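Local coordinates for protein polysaccharide Lyase Family 6 (Bacteroides cellulosilyticus, PDB 6QPS) that probably cleaves mannuronic acid-rich alginate as a polysaccharide lyase of family 6, a calcium-binding enzyme from a human gut bacterium, at residues Y107-W110 with D115-D118; L181-S186 with H194-N199. All blocks are in the same frame, centred on the assembly; numbering follows the deposited sequence.

Going from the N terminus, interaction 1 comes first: residues 107-110 meet 115-118 across a four-residue connection, 111-114. Interaction 2 follows, with 181-186 meeting 194-199 around a seven-residue loop, 187-193. The two are in series, neither nested nor crossed, and their centres lie 16 Å apart. Each ties together two wall strands of the parallel beta-helix. The pairing pattern relates them: strand 115-118 is linked through 155-159 to 181-183, and 99-111 through 131-138 and 165-167 to 195-197. They also meet directly, D115 OD1 lying 4.0 Å from W184 CZ2, a packing contact between the first residue of 115-118 and the indole of W184 in 181-186.

Interaction 1. Residues Y107-W110 with D115-D118; sequences YKAW and DMID
M116 carries this contact, laying its thioether against the backbone of A109 and W110. Its CG sits anti to the backbone N (chi1 -168°) and the chain runs on extended through chi2, which brings SD across to the other segment; only at chi3 (75°) does it bend, turning the terminal methyl aside. The evidence for a sulfur-on-backbone contact is in the distances: M116 SD lies 3.8 Å from W110 CA and 4.0 Å from A109 C. One bond nearer the main chain, M116 CG approaches W110 C at 4.0 Å. A109 turns its methyl toward the second segment, CB lying 4.2 Å from M116 SD. W110 behaves differently: its side chain leaves on the far side, toward K89, D142 and P143, and so contributes main chain rather than indole. No hydrogen bond joins the segments, and the 101 Å² they bury is van der Waals contact. Main-chain bonds run instead to other coils, from W110 to G88 and from M116 to L92 and Y155, while the M116 side chain also touches L90, A111 and I137. The chain turns corners at K108 and at M116-I117, and the strands flanking each corner lie on different faces. An apolar side chain filling the inside of such a corner is in keeping with the buried core of the right-handed parallel beta-helix of this lyase family.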
loop_
_atom_site.group_PDB
_atom_site.type_symbol
_atom_site.label_atom_id
_atom_site.label_comp_id
_atom_site.label_asym_id
_atom_site.label_seq_id
_atom_site.Cartn_x
_atom_site.Cartn_y
_atom_site.Cartn_z
ATOM N N TYR A 107 -18.282 -4.754 -10.025
ATOM C CA TYR A 107 -17.778 -5.009 -11.373
ATOM C C TYR A 107 -18.380 -3.968 -12.300
ATOM O O TYR A 107 -19.605 -3.893 -12.440
ATOM C CB TYR A 107 -18.108 -6.422 -11.862
ATOM C CG TYR A 107 -17.556 -6.669 -13.259
ATOM C CD1 TYR A 107 -16.181 -6.778 -13.475
ATOM C CD2 TYR A 107 -18.390 -6.750 -14.361
ATOM C CE1 TYR A 107 -15.667 -6.972 -14.732
ATOM C CE2 TYR A 107 -17.875 -6.935 -15.624
ATOM C CZ TYR A 107 -16.516 -7.050 -15.803
ATOM O OH TYR A 107 -16.013 -7.229 -17.070
ATOM N N LYS A 108 -17.530 -3.165 -12.935
ATOM C CA LYS A 108 -17.992 -2.106 -13.829
ATOM C C LYS A 108 -19.025 -1.217 -13.134
ATOM O O LYS A 108 -20.039 -0.823 -13.702
ATOM C CB LYS A 108 -18.481 -2.667 -15.172
ATOM C CG LYS A 108 -17.308 -3.208 -15.991
ATOM C CD LYS A 108 -17.676 -3.708 -17.392
ATOM C CE LYS A 108 -16.378 -4.058 -18.149
ATOM N NZ LYS A 108 -16.548 -4.589 -19.544
ATOM N N ALA A 109 -18.755 -0.907 -11.870
ATOM C CA ALA A 109 -19.363 0.214 -11.162
ATOM C C ALA A 109 -18.357 1.358 -11.164
ATOM O O ALA A 109 -17.185 1.165 -11.490
ATOM C CB ALA A 109 -19.653 -0.186 -9.712
ATOM N N TRP A 110 -18.817 2.565 -10.837
ATOM C CA TRP A 110 -17.897 3.695 -10.790
ATOM C C TRP A 110 -18.491 4.823 -9.955
ATOM O O TRP A 110 -19.700 4.876 -9.709
ATOM C CB TRP A 110 -17.551 4.217 -12.194
ATOM C CG TRP A 110 -18.743 4.700 -12.974
ATOM C CD1 TRP A 110 -19.276 5.948 -12.947
ATOM C CD2 TRP A 110 -19.540 3.944 -13.892
ATOM N NE1 TRP A 110 -20.365 6.022 -13.778
ATOM C CE2 TRP A 110 -20.546 4.807 -14.381
ATOM C CE3 TRP A 110 -19.493 2.629 -14.359
ATOM C CZ2 TRP A 110 -21.499 4.395 -15.313
ATOM C CZ3 TRP A 110 -20.443 2.223 -15.287
ATOM C CH2 TRP A 110 -21.434 3.101 -15.744
ATOM N N ASP A 115 -15.381 9.764 -5.153
ATOM C CA ASP A 115 -15.161 8.666 -4.211
ATOM C C ASP A 115 -16.246 7.612 -4.377
ATOM O O ASP A 115 -17.421 7.874 -4.104
ATOM C CB ASP A 115 -15.129 9.201 -2.770
ATOM C CG ASP A 115 -14.169 10.356 -2.612
ATOM O OD1 ASP A 115 -12.973 10.147 -2.878
ATOM O OD2 ASP A 115 -14.618 11.476 -2.265
ATOM N N MET A 116 -15.858 6.402 -4.782
ATOM C CA MET A 116 -16.853 5.365 -5.026
ATOM C C MET A 116 -17.407 4.801 -3.721
ATOM O O MET A 116 -18.629 4.745 -3.533
ATOM C CB MET A 116 -16.279 4.256 -5.902
ATOM C CG MET A 116 -17.349 3.305 -6.423
ATOM S SD MET A 116 -16.742 2.052 -7.586
ATOM C CE MET A 116 -15.897 0.942 -6.465
ATOM N N ILE A 117 -16.522 4.369 -2.817
ATOM C CA ILE A 117 -16.869 3.805 -1.506
ATOM C C ILE A 117 -16.082 4.596 -0.455
ATOM O O ILE A 117 -14.846 4.673 -0.528
ATOM C CB ILE A 117 -16.518 2.308 -1.406
ATOM C CG1 ILE A 117 -17.224 1.503 -2.500
ATOM C CG2 ILE A 117 -16.837 1.769 -0.006
ATOM C CD1 ILE A 117 -16.792 0.025 -2.544
ATOM N N ASP A 118 -16.785 5.166 0.529
ATOM C CA ASP A 118 -16.194 6.073 1.517
ATOM C C ASP A 118 -16.730 5.713 2.899
ATOM O O ASP A 118 -17.926 5.443 3.056
ATOM C CB ASP A 118 -16.530 7.529 1.150
ATOM C CG ASP A 118 -15.592 8.553 1.760
ATOM O OD1 ASP A 118 -14.627 8.194 2.470
ATOM O OD2 ASP A 118 -15.858 9.751 1.520
#

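Interaction 2. Residues L181-S186 with H194-N199; sequences LQVWLS and HLIDHN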
loop_
_atom_site.group_PDB
_atom_site.type_symbol
_atom_site.label_atom_id
_atom_site.label_comp_id
_atom_site.label_asym_id
_atom_site.label_seq_id
_atom_site.Cartn_x
_atom_site.Cartn_y
_atom_site.Cartn_z
ATOM N N LEU A 181 -6.893 2.704 -2.794
ATOM C CA LEU A 181 -7.197 2.779 -1.367
ATOM C C LEU A 181 -6.482 3.975 -0.747
ATOM O O LEU A 181 -5.251 3.976 -0.603
ATOM C CB LEU A 181 -6.818 1.470 -0.681
ATOM C CG LEU A 181 -7.014 1.326 0.817
ATOM C CD1 LEU A 181 -8.403 1.628 1.210
ATOM C CD2 LEU A 181 -6.656 -0.105 1.260
ATOM N N GLN A 182 -7.266 4.982 -0.363
ATOM C CA GLN A 182 -6.760 6.152 0.343
ATOM C C GLN A 182 -7.128 6.087 1.819
ATOM O O GLN A 182 -8.299 5.868 2.168
ATOM C CB GLN A 182 -7.384 7.415 -0.243
ATOM C CG GLN A 182 -7.085 8.707 0.522
ATOM C CD GLN A 182 -5.663 9.196 0.299
ATOM O OE1 GLN A 182 -5.213 9.343 -0.831
ATOM N NE2 GLN A 182 -4.952 9.473 1.393
ATOM N N VAL A 183 -6.144 6.313 2.680
ATOM C CA VAL A 183 -6.375 6.535 4.107
ATOM C C VAL A 183 -6.435 8.051 4.312
ATOM O O VAL A 183 -5.410 8.742 4.218
ATOM C CB VAL A 183 -5.292 5.862 4.966
ATOM C CG1 VAL A 183 -5.619 6.074 6.444
ATOM C CG2 VAL A 183 -5.192 4.368 4.641
ATOM N N TRP A 184 -7.631 8.564 4.590
ATOM C CA TRP A 184 -7.837 9.990 4.783
ATOM C C TRP A 184 -7.627 10.366 6.235
ATOM O O TRP A 184 -8.226 9.757 7.126
ATOM C CB TRP A 184 -9.278 10.348 4.454
ATOM C CG TRP A 184 -9.661 10.233 3.000
ATOM C CD1 TRP A 184 -10.197 9.146 2.381
ATOM C CD2 TRP A 184 -9.585 11.267 2.002
ATOM N NE1 TRP A 184 -10.451 9.426 1.052
ATOM C CE2 TRP A 184 -10.096 10.723 0.800
ATOM C CE3 TRP A 184 -9.140 12.593 2.005
ATOM C CZ2 TRP A 184 -10.158 11.456 -0.382
ATOM C CZ3 TRP A 184 -9.221 13.319 0.833
ATOM C CH2 TRP A 184 -9.705 12.739 -0.348
ATOM N N LEU A 185 -6.795 11.372 6.471
ATOM C CA LEU A 185 -6.536 11.890 7.800
ATOM C C LEU A 185 -6.946 13.354 7.879
ATOM O O LEU A 185 -6.849 14.112 6.904
ATOM C CB LEU A 185 -5.056 11.806 8.139
ATOM C CG LEU A 185 -4.352 10.495 7.830
ATOM C CD1 LEU A 185 -2.846 10.646 8.102
ATOM C CD2 LEU A 185 -4.895 9.326 8.610
ATOM N N SER A 186 -7.415 13.761 9.048
ATOM C CA SER A 186 -7.660 15.170 9.302
ATOM C C SER A 186 -7.086 15.529 10.660
ATOM O O SER A 186 -6.771 14.647 11.461
ATOM C CB SER A 186 -9.156 15.479 9.323
ATOM O OG SER A 186 -9.770 14.846 10.429
ATOM N N HIS A 194 -6.219 1.622 11.600
ATOM C CA HIS A 194 -6.870 0.772 10.614
ATOM C C HIS A 194 -5.962 -0.413 10.278
ATOM O O HIS A 194 -4.731 -0.337 10.393
ATOM C CB HIS A 194 -7.155 1.498 9.293
ATOM C CG HIS A 194 -8.101 2.649 9.387
ATOM N ND1 HIS A 194 -9.266 2.630 10.132
ATOM C CD2 HIS A 194 -8.059 3.858 8.776
ATOM C CE1 HIS A 194 -9.883 3.784 9.979
ATOM N NE2 HIS A 194 -9.181 4.539 9.151
ATOM N N LEU A 195 -6.567 -1.496 9.786
ATOM C CA LEU A 195 -5.842 -2.688 9.355
ATOM C C LEU A 195 -6.210 -3.042 7.918
ATOM O O LEU A 195 -7.392 -3.188 7.591
ATOM C CB LEU A 195 -6.154 -3.848 10.301
ATOM C CG LEU A 195 -5.508 -5.195 9.965
ATOM C CD1 LEU A 195 -3.972 -5.128 9.971
ATOM C CD2 LEU A 195 -6.012 -6.295 10.894
ATOM N N ILE A 196 -5.185 -3.221 7.081
ATOM C CA ILE A 196 -5.335 -3.584 5.667
ATOM C C ILE A 196 -4.524 -4.869 5.519
ATOM O O ILE A 196 -3.282 -4.819 5.504
ATOM C CB ILE A 196 -4.818 -2.466 4.750
ATOM C CG1 ILE A 196 -5.639 -1.169 4.952
ATOM C CG2 ILE A 196 -4.788 -2.932 3.305
ATOM C CD1 ILE A 196 -4.929 0.115 4.519
ATOM N N ASP A 197 -5.198 -6.026 5.435
ATOM C CA ASP A 197 -4.505 -7.304 5.509
ATOM C C ASP A 197 -5.082 -8.357 4.567
ATOM O O ASP A 197 -6.290 -8.432 4.320
ATOM C CB ASP A 197 -4.491 -7.861 6.958
ATOM C CG ASP A 197 -5.875 -8.274 7.453
ATOM O OD1 ASP A 197 -6.707 -7.402 7.729
ATOM O OD2 ASP A 197 -6.146 -9.505 7.532
ATOM N N HIS A 198 -4.195 -9.212 4.068
ATOM C CA HIS A 198 -4.580 -10.374 3.255
ATOM C C HIS A 198 -5.349 -9.994 1.989
ATOM O O HIS A 198 -6.152 -10.786 1.487
ATOM C CB HIS A 198 -5.354 -11.424 4.064
ATOM C CG HIS A 198 -4.590 -11.959 5.230
ATOM N ND1 HIS A 198 -3.674 -12.989 5.138
ATOM C CD2 HIS A 198 -4.621 -11.601 6.531
ATOM C CE1 HIS A 198 -3.184 -13.243 6.342
ATOM N NE2 HIS A 198 -3.727 -12.401 7.203
ATOM N N ASN A 199 -5.089 -8.807 1.441
ATOM C CA ASN A 199 -5.706 -8.409 0.181
ATOM C C ASN A 199 -4.770 -8.695 -0.983
ATOM O O ASN A 199 -3.544 -8.779 -0.824
ATOM C CB ASN A 199 -6.032 -6.919 0.207
ATOM C CG ASN A 199 -6.932 -6.565 1.335
ATOM O OD1 ASN A 199 -8.109 -6.901 1.346
ATOM N ND2 ASN A 199 -6.390 -5.856 2.302
HETATM O O HOH W 1 -8.690 7.186 8.277
#
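The imidazole of H194 meets V183 at its edge: V183 CG1 lies near the ring plane, 4.0 Å from H194 CD2, and the two side chains pass alongside one another, running opposite ways. Strands 181-183 and 195-197 lie on the walls of the parallel beta-helix, and their inward side chains meet across its interior. Also at the H194 ring's edge and in its plane is a water, 2.8 Å from H194 NE2, that lies within hydrogen-bonding distance of W184 O as well and so bridges the segments. H194 ND1 is held by the backbone N of N164, fixing the ring from a second nitrogen. On one face of the W184 indole rests Q182 CG, 3.4 Å above the plane and offset toward the rim, while R160 makes a cation-pi contact with W184. In the interior L181 and I196 meet end on, with L181 CD2 3.7 Å from I196 CD1. L181 has CG anti to its N (chi1 179°), and I196 has CG1 anti to its carbonyl carbon, which sends CD1 to that methyl. V183 CG2 adds a looser contact, 4.3 Å from I196 CD1. The four touching residues are all buried, and no direct hydrogen bond spans the segments. The L181 side chain is about 9 Å from that of E213, a calcium ligand, and about 14 Å from the ion itself, so the contact does not line the metal site. Within the first segment, Q182 NE2 donates to V183 O at 3.0 Å with an N-H...O angle of 156°, approaching from above the carbonyl plane.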